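Local coordinates for protein phenylalanine--tRNA ligase beta subunit (Bacteroides fragilis, PDB 3IG2) that forms, with the alpha subunit, the tetrameric synthetase that charges tRNA(Phe) with phenylalanine at the expense of ATP, this chain being a core domain of the beta subunit, at residues Thr31-Tyr36 against Lys45-Leu50; Thr64-Gly69 against Lys190-Ala195; Glu71-Asn76 against Leu84-Phe89; Asn146-Leu151 against Ala205-Lys210. One frame throughout, in Å; residues are numbered along the deposited sequence.

Contact 1 of 4, residues Thr31-Tyr36 against Lys45-Leu50; sequences TRAAYY and KNLVML
A 3-10 turn at Ala33-Tyr36, closed by Tyr36 N bonding to Ala33 O at 2.9 Å, faces the run Lys45-Leu50, and the two backbones come nearest at Ala33 and Leu47, whose CA atoms are 7.4 Å apart. The turn follows strand 30-31 of a small antiparallel three-stranded sheet in which strand 60-61 lies between strands 30-31 and 48-49, so the contact joins the turn after one outer strand to the run entering the other, in the class II synthetase-like core domain of the beta subunit. Leu47 carries most of it. Leu47 CD2 sits over one face of the Tyr36 ring, 3.6 Å from the centroid and 14° off the normal, a CH-pi contact made almost above the ring centre. Leu47 CD1 points to the 3-10 turn and meets Ala33 CB at 3.9 Å. A chi1 of -62° puts the Tyr36 ring beside its backbone N, and chi2 of -92° turns a face to Leu47; its hydroxyl is held by the backbone N of Gln63. Cys60 of the middle strand touches Ala33, Leu47 and selenomethionine Met49. At the more exposed margin the Met49 chain bends twice, and its CE ends 4.1 Å from Ala33 CB.

Contact 2 of 4, residues Thr64-Gly69 against Lys190-Ala195; sequences TLLFGG and KKMLKA
The Phe67 ring receives Met192, a selenomethionine, at its edge: the SE atom lies near the ring plane, 5.1 Å from the centroid and 86° off the normal, in a Met-aromatic contact. Around the same ring, Phe196 meets it with nearly parallel planes, and Tyr36 meets it edge-to-face. Met192 SE approaches Phe67 CE1 to 3.8 Å, and Met192 CE reaches the same atom at 3.7 Å, obliquely to the ring. The Met192 chain, bent at chi2 and chi3, runs across Phe67 at about a right angle and then meets Leu66 tip to tip, Met192 CE against Leu66 CD2 at 3.3 Å, tighter than usual for two carbons. Leu66 CG lies anti to the backbone N (chi1 171°), which sends the side chain toward Met192. All three side chains are buried. Thr64 OG1 accepts from Leu66 N at 3.1 Å, a capping bond where the chain turns into helix 66-75. The contact thus joins the first turn of that helix to the short helix 190-195, with Tyr204 of strand 200-207 packed against Leu66.

Contact 3 of 4, residues Glu71-Asn76 against Leu84-Phe89; sequences ESIAHN and LKFFEF
The last turns of helix 66-75 pass over the start of strand 85-95, nearest at Ile73 and Leu84, whose CA atoms stand 7.4 Å apart. The helix stops at Asn76, the first residue to leave helical geometry, where Asn76 N reaches Ile73 O at 3.1 Å. Two strand-side residues meet this end: Leu84 and, two positions on, Phe86. Leu84 CD1 presses on Asn76 CB at 3.6 Å and also approaches Ile73 CG2 at 4.2 Å. Phe86 extends its ring toward the helix, with CG beside its own backbone N (chi1 -68°). One side of the Phe86 ring, at CE2, reaches Ile73 CG1 at 4.0 Å, approached obliquely, whereas Asn76 CB lies at the ring edge, in its plane. Leu84 CB lies over one face of the same ring, offset toward the rim. Here a helix packs on the large mixed sheet of the core domain, and the helix-to-strand connection through residues 77-83 brings the chain back into that sheet beside strands 23-24 and 109-121. Phe86 pairs through its backbone with Trp118 of the latter. Ser72 CB comes within 4.4 Å of Phe86 CE2, and its OG bonds to Asn27 ND2 and Gly68 O.

Contact 4 of 4, residues Asn146-Leu151 against Ala205-Lys210; sequences NIFKRL and ADLNWK
Leu207 sets one methyl, CD2, against both Ile147 and Phe148 at the end of helix 134-150. Leu207 CD2 meets Ile147 CG2 at 3.8 Å and Phe148 CE1 at 3.9 Å, the latter obliquely to the ring. The Leu207 side chain starts beside its backbone N, chi1 -75°, and chi2 of 59° folds CD1 back and leaves CD2 extended from CA, reaching the helix. Ile147 answers with its CG2 branch. Phe148 starts out alongside the contact, yet its ring swings in so that CE1 reaches the leucine. One helical turn past Ile147, Leu151 lies at the helix end, where Leu151 N bonds to Ile147 O at 3.0 Å. Here helix 134-150 packs on the large mixed sheet of this class II synthetase-like core: strand 200-207 lies between 109-121 and 181-188, with Leu115 and Leu117 of the former also touching Ile147 and Ala183 of the latter touching Phe148. Beyond the strand, an inverse gamma turn centred on Asn208 leads to Trp209. Its CG stands anti to the backbone N, chi1 -172°, turning the indole back toward the helix. Trp209 CH2, at the far corner of the six-membered ring, meets Leu151 CD2 at 3.7 Å, also obliquely. In the five-membered ring, NE1 is hydrogen-bonded to Ser6 OG.

From the N terminus, contact 1 closes first, with eight residues between its segments, in the connection from strand 30-31 to strand 48-49. Contact 2 opens next at the start of helix 66-75 and closes only at helix 190-195, 120 residues on. Within that span contact 3 shuts a seven-residue connection from the same helix to strand 85-95. Contact 4, opening on helix 134-150, crosses contact 2, because its second segment follows helix 190-195. Tyr36 packs on Phe67, joining contacts 1 and 2; Phe89 packs on Trp209, joining contacts 3 and 4, which both reach the large mixed sheet. Contacts 1 and 4 stay apart, on opposite sides of the chain's centre.

Contact 1 of 4, residues Thr31-Tyr36 against Lys45-Leu50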
loop_
_atom_site.group_PDB
_atom_site.type_symbol
_atom_site.label_atom_id
_atom_site.label_comp_id
_atom_site.label_asym_id
_atom_site.label_seq_id
_atom_site.Cartn_x
_atom_site.Cartn_y
_atom_site.Cartn_z
ATOM N N THR B 31 29.982 -21.347 -10.401
ATOM C CA THR B 31 30.348 -20.706 -9.137
ATOM C C THR B 31 31.712 -21.187 -8.593
ATOM O O THR B 31 32.457 -21.902 -9.292
ATOM C CB THR B 31 29.219 -20.914 -8.103
ATOM O OG1 THR B 31 29.399 -20.030 -6.995
ATOM C CG2 THR B 31 29.204 -22.348 -7.609
ATOM N N ARG B 32 31.994 -20.809 -7.348
ATOM C CA ARG B 32 33.293 -21.006 -6.666
ATOM C C ARG B 32 33.232 -22.160 -5.653
ATOM O O ARG B 32 32.533 -22.080 -4.631
ATOM C CB ARG B 32 33.670 -19.694 -5.966
ATOM C CG ARG B 32 34.875 -19.715 -5.050
ATOM C CD ARG B 32 35.308 -18.275 -4.791
ATOM N NE ARG B 32 36.262 -18.100 -3.688
ATOM C CZ ARG B 32 37.579 -18.340 -3.753
ATOM N NH1 ARG B 32 38.145 -18.802 -4.868
ATOM N NH2 ARG B 32 38.342 -18.137 -2.685
ATOM N N ALA B 33 33.963 -23.238 -5.949
ATOM C CA ALA B 33 34.013 -24.425 -5.097
ATOM C C ALA B 33 34.425 -24.091 -3.634
ATOM O O ALA B 33 33.947 -24.717 -2.685
ATOM C CB ALA B 33 34.982 -25.485 -5.714
ATOM N N ALA B 34 35.276 -23.078 -3.467
ATOM C CA ALA B 34 35.818 -22.727 -2.152
ATOM C C ALA B 34 34.744 -22.174 -1.218
ATOM O O ALA B 34 34.913 -22.204 -0.009
ATOM C CB ALA B 34 36.994 -21.753 -2.287
ATOM N N TYR B 35 33.625 -21.703 -1.774
ATOM C CA TYR B 35 32.503 -21.304 -0.956
ATOM C C TYR B 35 32.013 -22.481 -0.107
ATOM O O TYR B 35 31.494 -22.293 0.972
ATOM C CB TYR B 35 31.340 -20.840 -1.819
ATOM C CG TYR B 35 31.446 -19.484 -2.499
ATOM C CD1 TYR B 35 32.327 -18.496 -2.047
ATOM C CD2 TYR B 35 30.610 -19.190 -3.582
ATOM C CE1 TYR B 35 32.358 -17.240 -2.656
ATOM C CE2 TYR B 35 30.623 -17.941 -4.198
ATOM C CZ TYR B 35 31.500 -16.979 -3.724
ATOM O OH TYR B 35 31.527 -15.771 -4.335
ATOM N N TYR B 36 32.191 -23.698 -0.605
ATOM C CA TYR B 36 31.653 -24.878 0.054
ATOM C C TYR B 36 32.625 -25.529 1.060
ATOM O O TYR B 36 32.281 -26.509 1.718
ATOM C CB TYR B 36 31.176 -25.872 -1.019
ATOM C CG TYR B 36 30.069 -25.299 -1.885
ATOM C CD1 TYR B 36 28.716 -25.494 -1.548
ATOM C CD2 TYR B 36 30.361 -24.526 -3.021
ATOM C CE1 TYR B 36 27.693 -24.951 -2.326
ATOM C CE2 TYR B 36 29.340 -23.986 -3.800
ATOM C CZ TYR B 36 28.009 -24.201 -3.443
ATOM O OH TYR B 36 27.004 -23.673 -4.223
ATOM N N LYS B 45 32.224 -32.356 -1.104
ATOM C CA LYS B 45 32.294 -33.623 -1.828
ATOM C C LYS B 45 31.090 -33.871 -2.720
ATOM O O LYS B 45 31.163 -34.724 -3.594
ATOM C CB LYS B 45 32.509 -34.806 -0.885
ATOM C CG LYS B 45 31.380 -35.096 0.098
ATOM C CD LYS B 45 31.683 -36.410 0.888
ATOM C CE LYS B 45 30.749 -36.586 2.077
ATOM N NZ LYS B 45 29.363 -36.082 1.772
ATOM N N ASN B 46 29.992 -33.137 -2.507
ATOM C CA ASN B 46 28.794 -33.290 -3.368
ATOM C C ASN B 46 28.696 -32.254 -4.503
ATOM O O ASN B 46 27.671 -32.142 -5.171
ATOM C CB ASN B 46 27.505 -33.293 -2.538
ATOM C CG ASN B 46 27.485 -34.394 -1.502
ATOM O OD1 ASN B 46 27.327 -34.125 -0.314
ATOM N ND2 ASN B 46 27.673 -35.639 -1.937
ATOM N N LEU B 47 29.775 -31.520 -4.728
ATOM C CA LEU B 47 29.777 -30.513 -5.786
ATOM C C LEU B 47 29.925 -31.165 -7.140
ATOM O O LEU B 47 30.649 -32.133 -7.290
ATOM C CB LEU B 47 30.918 -29.508 -5.612
ATOM C CG LEU B 47 30.764 -28.428 -4.543
ATOM C CD1 LEU B 47 32.159 -27.804 -4.264
ATOM C CD2 LEU B 47 29.763 -27.401 -4.985
ATOM N N VAL B 48 29.253 -30.593 -8.118
ATOM C CA VAL B 48 29.412 -30.995 -9.498
ATOM C C VAL B 48 30.562 -30.182 -10.074
ATOM O O VAL B 48 30.372 -29.027 -10.425
ATOM C CB VAL B 48 28.101 -30.711 -10.281
ATOM C CG1 VAL B 48 28.244 -31.092 -11.777
ATOM C CG2 VAL B 48 26.948 -31.454 -9.641
HETATM N N MSE B 49 31.737 -30.800 -10.195
HETATM C CA MSE B 49 32.918 -30.100 -10.642
HETATM C C MSE B 49 32.998 -30.079 -12.162
HETATM O O MSE B 49 32.567 -31.030 -12.853
HETATM C CB MSE B 49 34.215 -30.716 -10.061
HETATM C CG MSE B 49 34.276 -30.880 -8.541
HETATM SE SE MSE B 49 34.237 -29.186 -7.630
HETATM C CE MSE B 49 36.021 -28.548 -8.187
ATOM N N LEU B 50 33.585 -28.995 -12.664
ATOM C CA LEU B 50 33.831 -28.852 -14.086
ATOM C C LEU B 50 35.076 -29.611 -14.494
ATOM O O LEU B 50 36.066 -29.607 -13.776
ATOM C CB LEU B 50 33.967 -27.374 -14.472
ATOM C CG LEU B 50 32.723 -26.670 -15.027
ATOM C CD1 LEU B 50 31.600 -26.641 -14.056
ATOM C CD2 LEU B 50 33.055 -25.247 -15.524
#

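Contact 2 of 4, residues Thr64-Gly69 against Lys190-Ala195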
loop_
_atom_site.group_PDB
_atom_site.type_symbol
_atom_site.label_atom_id
_atom_site.label_comp_id
_atom_site.label_asym_id
_atom_site.label_seq_id
_atom_site.Cartn_x
_atom_site.Cartn_y
_atom_site.Cartn_z
ATOM N N THR B 64 23.814 -24.646 -4.030
ATOM C CA THR B 64 22.801 -23.853 -3.342
ATOM C C THR B 64 22.672 -22.514 -4.053
ATOM O O THR B 64 23.668 -21.998 -4.601
ATOM C CB THR B 64 23.157 -23.623 -1.822
ATOM O OG1 THR B 64 22.161 -22.805 -1.199
ATOM C CG2 THR B 64 24.535 -22.964 -1.634
ATOM N N LEU B 65 21.482 -21.932 -3.990
ATOM C CA LEU B 65 21.303 -20.536 -4.398
ATOM C C LEU B 65 21.920 -19.502 -3.474
ATOM O O LEU B 65 22.154 -18.345 -3.874
ATOM C CB LEU B 65 19.812 -20.210 -4.527
ATOM C CG LEU B 65 19.036 -21.000 -5.606
ATOM C CD1 LEU B 65 17.656 -20.448 -5.685
ATOM C CD2 LEU B 65 19.732 -20.890 -6.931
ATOM N N LEU B 66 22.157 -19.871 -2.229
ATOM C CA LEU B 66 22.471 -18.864 -1.210
ATOM C C LEU B 66 23.543 -17.867 -1.637
ATOM O O LEU B 66 23.344 -16.634 -1.550
ATOM C CB LEU B 66 22.953 -19.556 0.059
ATOM C CG LEU B 66 23.520 -18.660 1.148
ATOM C CD1 LEU B 66 22.434 -17.749 1.693
ATOM C CD2 LEU B 66 24.071 -19.537 2.249
ATOM N N PHE B 67 24.694 -18.394 -2.054
ATOM C CA PHE B 67 25.879 -17.552 -2.233
ATOM C C PHE B 67 25.730 -16.477 -3.307
ATOM O O PHE B 67 26.165 -15.339 -3.115
ATOM C CB PHE B 67 27.114 -18.406 -2.485
ATOM C CG PHE B 67 27.375 -19.406 -1.393
ATOM C CD1 PHE B 67 27.527 -18.996 -0.079
ATOM C CD2 PHE B 67 27.487 -20.757 -1.683
ATOM C CE1 PHE B 67 27.787 -19.921 0.923
ATOM C CE2 PHE B 67 27.750 -21.686 -0.686
ATOM C CZ PHE B 67 27.893 -21.278 0.607
ATOM N N GLY B 68 25.087 -16.823 -4.416
ATOM C CA GLY B 68 24.832 -15.835 -5.429
ATOM C C GLY B 68 24.026 -14.670 -4.887
ATOM O O GLY B 68 24.290 -13.528 -5.228
ATOM N N GLY B 69 23.029 -14.966 -4.060
ATOM C CA GLY B 69 22.230 -13.913 -3.429
ATOM C C GLY B 69 23.058 -13.039 -2.485
ATOM O O GLY B 69 22.826 -11.837 -2.402
ATOM N N LYS B 190 26.491 -14.720 11.127
ATOM C CA LYS B 190 27.371 -13.565 11.069
ATOM C C LYS B 190 28.690 -13.838 10.323
ATOM O O LYS B 190 29.136 -13.012 9.517
ATOM C CB LYS B 190 27.669 -13.110 12.489
ATOM C CG LYS B 190 27.024 -11.787 12.841
ATOM C CD LYS B 190 25.505 -11.822 12.846
ATOM C CE LYS B 190 24.951 -10.620 13.626
ATOM N NZ LYS B 190 25.540 -10.469 14.998
ATOM N N LYS B 191 29.305 -14.989 10.601
ATOM C CA LYS B 191 30.544 -15.392 9.932
ATOM C C LYS B 191 30.340 -15.349 8.417
ATOM O O LYS B 191 31.147 -14.800 7.682
ATOM C CB LYS B 191 30.996 -16.776 10.433
ATOM C CG LYS B 191 31.963 -17.549 9.528
ATOM C CD LYS B 191 32.675 -18.660 10.328
ATOM C CE LYS B 191 33.637 -19.448 9.450
ATOM N NZ LYS B 191 34.295 -20.577 10.194
HETATM N N MSE B 192 29.217 -15.876 7.956
HETATM C CA MSE B 192 28.933 -15.881 6.525
HETATM C C MSE B 192 28.674 -14.515 5.898
HETATM O O MSE B 192 29.084 -14.273 4.773
HETATM C CB MSE B 192 27.771 -16.817 6.246
HETATM C CG MSE B 192 28.283 -18.212 6.213
HETATM SE SE MSE B 192 28.564 -18.613 4.364
HETATM C CE MSE B 192 26.637 -18.898 4.262
ATOM N N LEU B 193 27.985 -13.633 6.608
ATOM C CA LEU B 193 27.796 -12.271 6.121
ATOM C C LEU B 193 29.163 -11.609 5.921
ATOM O O LEU B 193 29.411 -10.936 4.921
ATOM C CB LEU B 193 26.976 -11.469 7.145
ATOM C CG LEU B 193 25.602 -12.048 7.449
ATOM C CD1 LEU B 193 24.915 -11.292 8.573
ATOM C CD2 LEU B 193 24.787 -12.021 6.197
ATOM N N LYS B 194 30.037 -11.802 6.901
ATOM C CA LYS B 194 31.359 -11.205 6.892
ATOM C C LYS B 194 32.167 -11.691 5.695
ATOM O O LYS B 194 32.755 -10.898 4.966
ATOM C CB LYS B 194 32.077 -11.564 8.183
ATOM C CG LYS B 194 33.485 -11.034 8.261
ATOM C CD LYS B 194 33.483 -9.557 8.586
ATOM C CE LYS B 194 33.468 -9.313 10.080
ATOM N NZ LYS B 194 34.464 -8.256 10.431
ATOM N N ALA B 195 32.172 -13.004 5.489
ATOM C CA ALA B 195 32.937 -13.579 4.389
ATOM C C ALA B 195 32.448 -13.051 3.044
ATOM O O ALA B 195 33.205 -13.070 2.084
ATOM C CB ALA B 195 32.882 -15.103 4.423
#

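Contact 3 of 4, residues Glu71-Asn76 against Leu84-Phe89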
loop_
_atom_site.group_PDB
_atom_site.type_symbol
_atom_site.label_atom_id
_atom_site.label_comp_id
_atom_site.label_asym_id
_atom_site.label_seq_id
_atom_site.Cartn_x
_atom_site.Cartn_y
_atom_site.Cartn_z
ATOM N N GLU B 71 26.296 -12.428 -2.833
ATOM C CA GLU B 71 27.032 -11.589 -3.790
ATOM C C GLU B 71 26.177 -10.409 -4.290
ATOM O O GLU B 71 26.650 -9.269 -4.327
ATOM C CB GLU B 71 27.514 -12.399 -4.985
ATOM C CG GLU B 71 28.583 -13.436 -4.689
ATOM C CD GLU B 71 28.753 -14.432 -5.846
ATOM O OE1 GLU B 71 27.951 -14.371 -6.794
ATOM O OE2 GLU B 71 29.696 -15.254 -5.836
ATOM N N SER B 72 24.920 -10.699 -4.646
ATOM C CA SER B 72 23.977 -9.678 -5.127
ATOM C C SER B 72 23.714 -8.620 -4.066
ATOM O O SER B 72 23.645 -7.443 -4.384
ATOM C CB SER B 72 22.645 -10.308 -5.559
ATOM O OG SER B 72 22.799 -11.197 -6.654
ATOM N N ILE B 73 23.551 -9.037 -2.810
ATOM C CA ILE B 73 23.314 -8.095 -1.702
ATOM C C ILE B 73 24.532 -7.189 -1.547
ATOM O O ILE B 73 24.390 -5.960 -1.460
ATOM C CB ILE B 73 22.968 -8.804 -0.365
ATOM C CG1 ILE B 73 21.508 -9.288 -0.368
ATOM C CG2 ILE B 73 23.166 -7.848 0.804
ATOM C CD1 ILE B 73 21.222 -10.390 0.630
ATOM N N ALA B 74 25.714 -7.807 -1.544
ATOM C CA ALA B 74 26.984 -7.089 -1.553
ATOM C C ALA B 74 27.080 -6.033 -2.672
ATOM O O ALA B 74 27.442 -4.885 -2.391
ATOM C CB ALA B 74 28.155 -8.067 -1.623
ATOM N N HIS B 75 26.747 -6.401 -3.917
ATOM C CA HIS B 75 26.759 -5.456 -5.051
ATOM C C HIS B 75 25.603 -4.407 -5.066
ATOM O O HIS B 75 25.674 -3.410 -5.810
ATOM C CB HIS B 75 26.859 -6.209 -6.403
ATOM N N ASN B 76 24.571 -4.618 -4.248
ATOM C CA ASN B 76 23.413 -3.710 -4.176
ATOM C C ASN B 76 23.421 -2.799 -2.956
ATOM O O ASN B 76 22.369 -2.324 -2.502
ATOM C CB ASN B 76 22.087 -4.480 -4.218
ATOM C CG ASN B 76 21.628 -4.782 -5.631
ATOM O OD1 ASN B 76 22.017 -5.793 -6.233
ATOM N ND2 ASN B 76 20.778 -3.908 -6.166
ATOM N N LEU B 84 16.724 -4.613 1.290
ATOM C CA LEU B 84 16.716 -5.299 0.016
ATOM C C LEU B 84 15.884 -6.550 0.175
ATOM O O LEU B 84 16.042 -7.264 1.158
ATOM C CB LEU B 84 18.121 -5.704 -0.384
ATOM C CG LEU B 84 19.129 -4.595 -0.615
ATOM C CD1 LEU B 84 20.405 -5.262 -1.106
ATOM C CD2 LEU B 84 18.620 -3.548 -1.636
ATOM N N LYS B 85 15.006 -6.799 -0.793
ATOM C CA LYS B 85 14.231 -8.023 -0.848
ATOM C C LYS B 85 14.330 -8.641 -2.217
ATOM O O LYS B 85 13.800 -8.097 -3.192
ATOM C CB LYS B 85 12.767 -7.765 -0.510
ATOM C CG LYS B 85 12.595 -7.144 0.847
ATOM C CD LYS B 85 11.192 -7.356 1.368
ATOM C CE LYS B 85 10.317 -6.237 0.969
ATOM N NZ LYS B 85 10.449 -5.178 1.978
ATOM N N PHE B 86 15.002 -9.793 -2.271
ATOM C CA PHE B 86 15.295 -10.456 -3.516
ATOM C C PHE B 86 14.713 -11.865 -3.564
ATOM O O PHE B 86 14.570 -12.526 -2.537
ATOM C CB PHE B 86 16.811 -10.600 -3.681
ATOM C CG PHE B 86 17.541 -9.305 -3.878
ATOM C CD1 PHE B 86 16.970 -8.251 -4.589
ATOM C CD2 PHE B 86 18.827 -9.154 -3.387
ATOM C CE1 PHE B 86 17.678 -7.047 -4.786
ATOM C CE2 PHE B 86 19.547 -7.970 -3.586
ATOM C CZ PHE B 86 18.966 -6.913 -4.279
ATOM N N PHE B 87 14.397 -12.324 -4.768
ATOM C CA PHE B 87 14.072 -13.719 -4.956
ATOM C C PHE B 87 14.670 -14.236 -6.251
ATOM O O PHE B 87 14.901 -13.466 -7.190
ATOM C CB PHE B 87 12.554 -13.986 -4.874
ATOM C CG PHE B 87 11.764 -13.487 -6.047
ATOM C CD1 PHE B 87 11.475 -14.326 -7.112
ATOM C CD2 PHE B 87 11.252 -12.182 -6.059
ATOM C CE1 PHE B 87 10.731 -13.876 -8.197
ATOM C CE2 PHE B 87 10.515 -11.713 -7.148
ATOM C CZ PHE B 87 10.247 -12.558 -8.224
ATOM N N GLU B 88 14.919 -15.543 -6.299
ATOM C CA GLU B 88 15.477 -16.139 -7.487
ATOM C C GLU B 88 14.927 -17.531 -7.645
ATOM O O GLU B 88 14.887 -18.279 -6.684
ATOM C CB GLU B 88 17.007 -16.151 -7.424
ATOM C CG GLU B 88 17.657 -16.907 -8.596
ATOM C CD GLU B 88 19.168 -16.789 -8.596
ATOM O OE1 GLU B 88 19.718 -16.341 -7.551
ATOM O OE2 GLU B 88 19.795 -17.131 -9.641
ATOM N N PHE B 89 14.453 -17.843 -8.854
ATOM C CA PHE B 89 14.205 -19.221 -9.252
ATOM C C PHE B 89 15.417 -19.742 -10.015
ATOM O O PHE B 89 15.921 -19.074 -10.920
ATOM C CB PHE B 89 13.014 -19.304 -10.177
ATOM C CG PHE B 89 11.706 -19.081 -9.507
ATOM C CD1 PHE B 89 11.007 -20.136 -8.984
ATOM C CD2 PHE B 89 11.159 -17.812 -9.441
ATOM C CE1 PHE B 89 9.797 -19.953 -8.355
ATOM C CE2 PHE B 89 9.925 -17.597 -8.820
ATOM C CZ PHE B 89 9.238 -18.689 -8.268
#

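Contact 4 of 4, residues Asn146-Leu151 against Ala205-Lys210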
loop_
_atom_site.group_PDB
_atom_site.type_symbol
_atom_site.label_atom_id
_atom_site.label_comp_id
_atom_site.label_asym_id
_atom_site.label_seq_id
_atom_site.Cartn_x
_atom_site.Cartn_y
_atom_site.Cartn_z
ATOM N N ASN B 146 2.694 -17.391 2.929
ATOM C CA ASN B 146 1.831 -16.882 1.867
ATOM C C ASN B 146 2.157 -17.496 0.517
ATOM O O ASN B 146 1.263 -17.678 -0.332
ATOM C CB ASN B 146 1.854 -15.358 1.853
ATOM C CG ASN B 146 1.053 -14.777 2.997
ATOM O OD1 ASN B 146 0.029 -15.353 3.397
ATOM N ND2 ASN B 146 1.511 -13.647 3.545
ATOM N N ILE B 147 3.424 -17.854 0.337
ATOM C CA ILE B 147 3.817 -18.661 -0.812
ATOM C C ILE B 147 3.154 -20.025 -0.721
ATOM O O ILE B 147 2.540 -20.481 -1.701
ATOM C CB ILE B 147 5.345 -18.810 -0.956
ATOM C CG1 ILE B 147 5.952 -17.481 -1.391
ATOM C CG2 ILE B 147 5.672 -19.821 -2.031
ATOM C CD1 ILE B 147 7.440 -17.411 -1.215
ATOM N N PHE B 148 3.251 -20.676 0.435
ATOM C CA PHE B 148 2.586 -21.970 0.598
ATOM C C PHE B 148 1.084 -21.893 0.289
ATOM O O PHE B 148 0.559 -22.752 -0.413
ATOM C CB PHE B 148 2.811 -22.564 1.984
ATOM C CG PHE B 148 4.225 -22.995 2.245
ATOM C CD1 PHE B 148 5.132 -23.188 1.198
ATOM C CD2 PHE B 148 4.641 -23.255 3.536
ATOM C CE1 PHE B 148 6.406 -23.616 1.440
ATOM C CE2 PHE B 148 5.932 -23.677 3.782
ATOM C CZ PHE B 148 6.818 -23.864 2.723
ATOM N N LYS B 149 0.404 -20.879 0.813
ATOM C CA LYS B 149 -1.022 -20.686 0.560
ATOM C C LYS B 149 -1.309 -20.529 -0.923
ATOM O O LYS B 149 -2.300 -21.073 -1.434
ATOM C CB LYS B 149 -1.540 -19.461 1.310
ATOM C CG LYS B 149 -1.644 -19.688 2.786
ATOM C CD LYS B 149 -2.131 -18.443 3.514
ATOM C CE LYS B 149 -2.638 -18.812 4.897
ATOM N NZ LYS B 149 -3.016 -17.614 5.712
ATOM N N ARG B 150 -0.430 -19.782 -1.602
ATOM C CA ARG B 150 -0.555 -19.524 -3.022
ATOM C C ARG B 150 -0.453 -20.838 -3.789
ATOM O O ARG B 150 -1.113 -21.017 -4.811
ATOM C CB ARG B 150 0.514 -18.525 -3.474
ATOM C CG ARG B 150 0.335 -17.950 -4.879
ATOM C CD ARG B 150 -1.096 -18.078 -5.338
ATOM N NE ARG B 150 -1.610 -16.828 -5.849
ATOM C CZ ARG B 150 -2.778 -16.700 -6.467
ATOM N NH1 ARG B 150 -3.561 -17.760 -6.633
ATOM N NH2 ARG B 150 -3.162 -15.514 -6.914
ATOM N N LEU B 151 0.342 -21.771 -3.267
ATOM C CA LEU B 151 0.494 -23.076 -3.920
ATOM C C LEU B 151 -0.610 -24.033 -3.493
ATOM O O LEU B 151 -0.629 -25.171 -3.911
ATOM C CB LEU B 151 1.883 -23.679 -3.654
ATOM C CG LEU B 151 3.122 -22.795 -3.966
ATOM C CD1 LEU B 151 4.456 -23.421 -3.529
ATOM C CD2 LEU B 151 3.199 -22.443 -5.446
ATOM N N ALA B 205 15.529 -17.807 2.720
ATOM C CA ALA B 205 14.664 -18.997 2.595
ATOM C C ALA B 205 15.027 -19.778 1.342
ATOM O O ALA B 205 15.305 -19.183 0.290
ATOM C CB ALA B 205 13.149 -18.591 2.568
ATOM N N ASP B 206 15.030 -21.098 1.450
ATOM C CA ASP B 206 15.247 -21.956 0.286
ATOM C C ASP B 206 14.038 -22.872 0.221
ATOM O O ASP B 206 13.827 -23.696 1.099
ATOM C CB ASP B 206 16.547 -22.746 0.453
ATOM C CG ASP B 206 16.780 -23.808 -0.637
ATOM O OD1 ASP B 206 15.993 -23.989 -1.578
ATOM O OD2 ASP B 206 17.795 -24.504 -0.552
ATOM N N LEU B 207 13.228 -22.722 -0.813
ATOM C CA LEU B 207 12.079 -23.620 -0.989
ATOM C C LEU B 207 12.405 -24.579 -2.118
ATOM O O LEU B 207 12.835 -24.150 -3.206
ATOM C CB LEU B 207 10.813 -22.851 -1.324
ATOM C CG LEU B 207 10.094 -22.072 -0.219
ATOM C CD1 LEU B 207 10.993 -21.015 0.430
ATOM C CD2 LEU B 207 8.805 -21.467 -0.764
ATOM N N ASN B 208 12.205 -25.863 -1.847
ATOM C CA ASN B 208 12.417 -26.929 -2.814
ATOM C C ASN B 208 11.186 -27.043 -3.700
ATOM O O ASN B 208 10.276 -27.837 -3.454
ATOM C CB ASN B 208 12.771 -28.245 -2.090
ATOM C CG ASN B 208 13.891 -28.054 -1.058
ATOM O OD1 ASN B 208 15.086 -28.046 -1.387
ATOM N ND2 ASN B 208 13.503 -27.878 0.198
ATOM N N TRP B 209 11.180 -26.213 -4.741
ATOM C CA TRP B 209 10.022 -25.992 -5.618
ATOM C C TRP B 209 9.378 -27.250 -6.199
ATOM O O TRP B 209 8.156 -27.389 -6.135
ATOM C CB TRP B 209 10.394 -25.028 -6.758
ATOM C CG TRP B 209 9.253 -24.625 -7.556
ATOM C CD1 TRP B 209 8.823 -25.187 -8.732
ATOM C CD2 TRP B 209 8.351 -23.567 -7.257
ATOM N NE1 TRP B 209 7.711 -24.545 -9.164
ATOM C CE2 TRP B 209 7.398 -23.539 -8.284
ATOM C CE3 TRP B 209 8.262 -22.628 -6.214
ATOM C CZ2 TRP B 209 6.344 -22.615 -8.300
ATOM C CZ3 TRP B 209 7.237 -21.724 -6.224
ATOM C CH2 TRP B 209 6.284 -21.715 -7.265
ATOM N N LYS B 210 10.188 -28.153 -6.759
ATOM C CA LYS B 210 9.658 -29.390 -7.349
ATOM C C LYS B 210 8.844 -30.177 -6.322
ATOM O O LYS B 210 7.785 -30.728 -6.645
ATOM C CB LYS B 210 10.787 -30.268 -7.915
#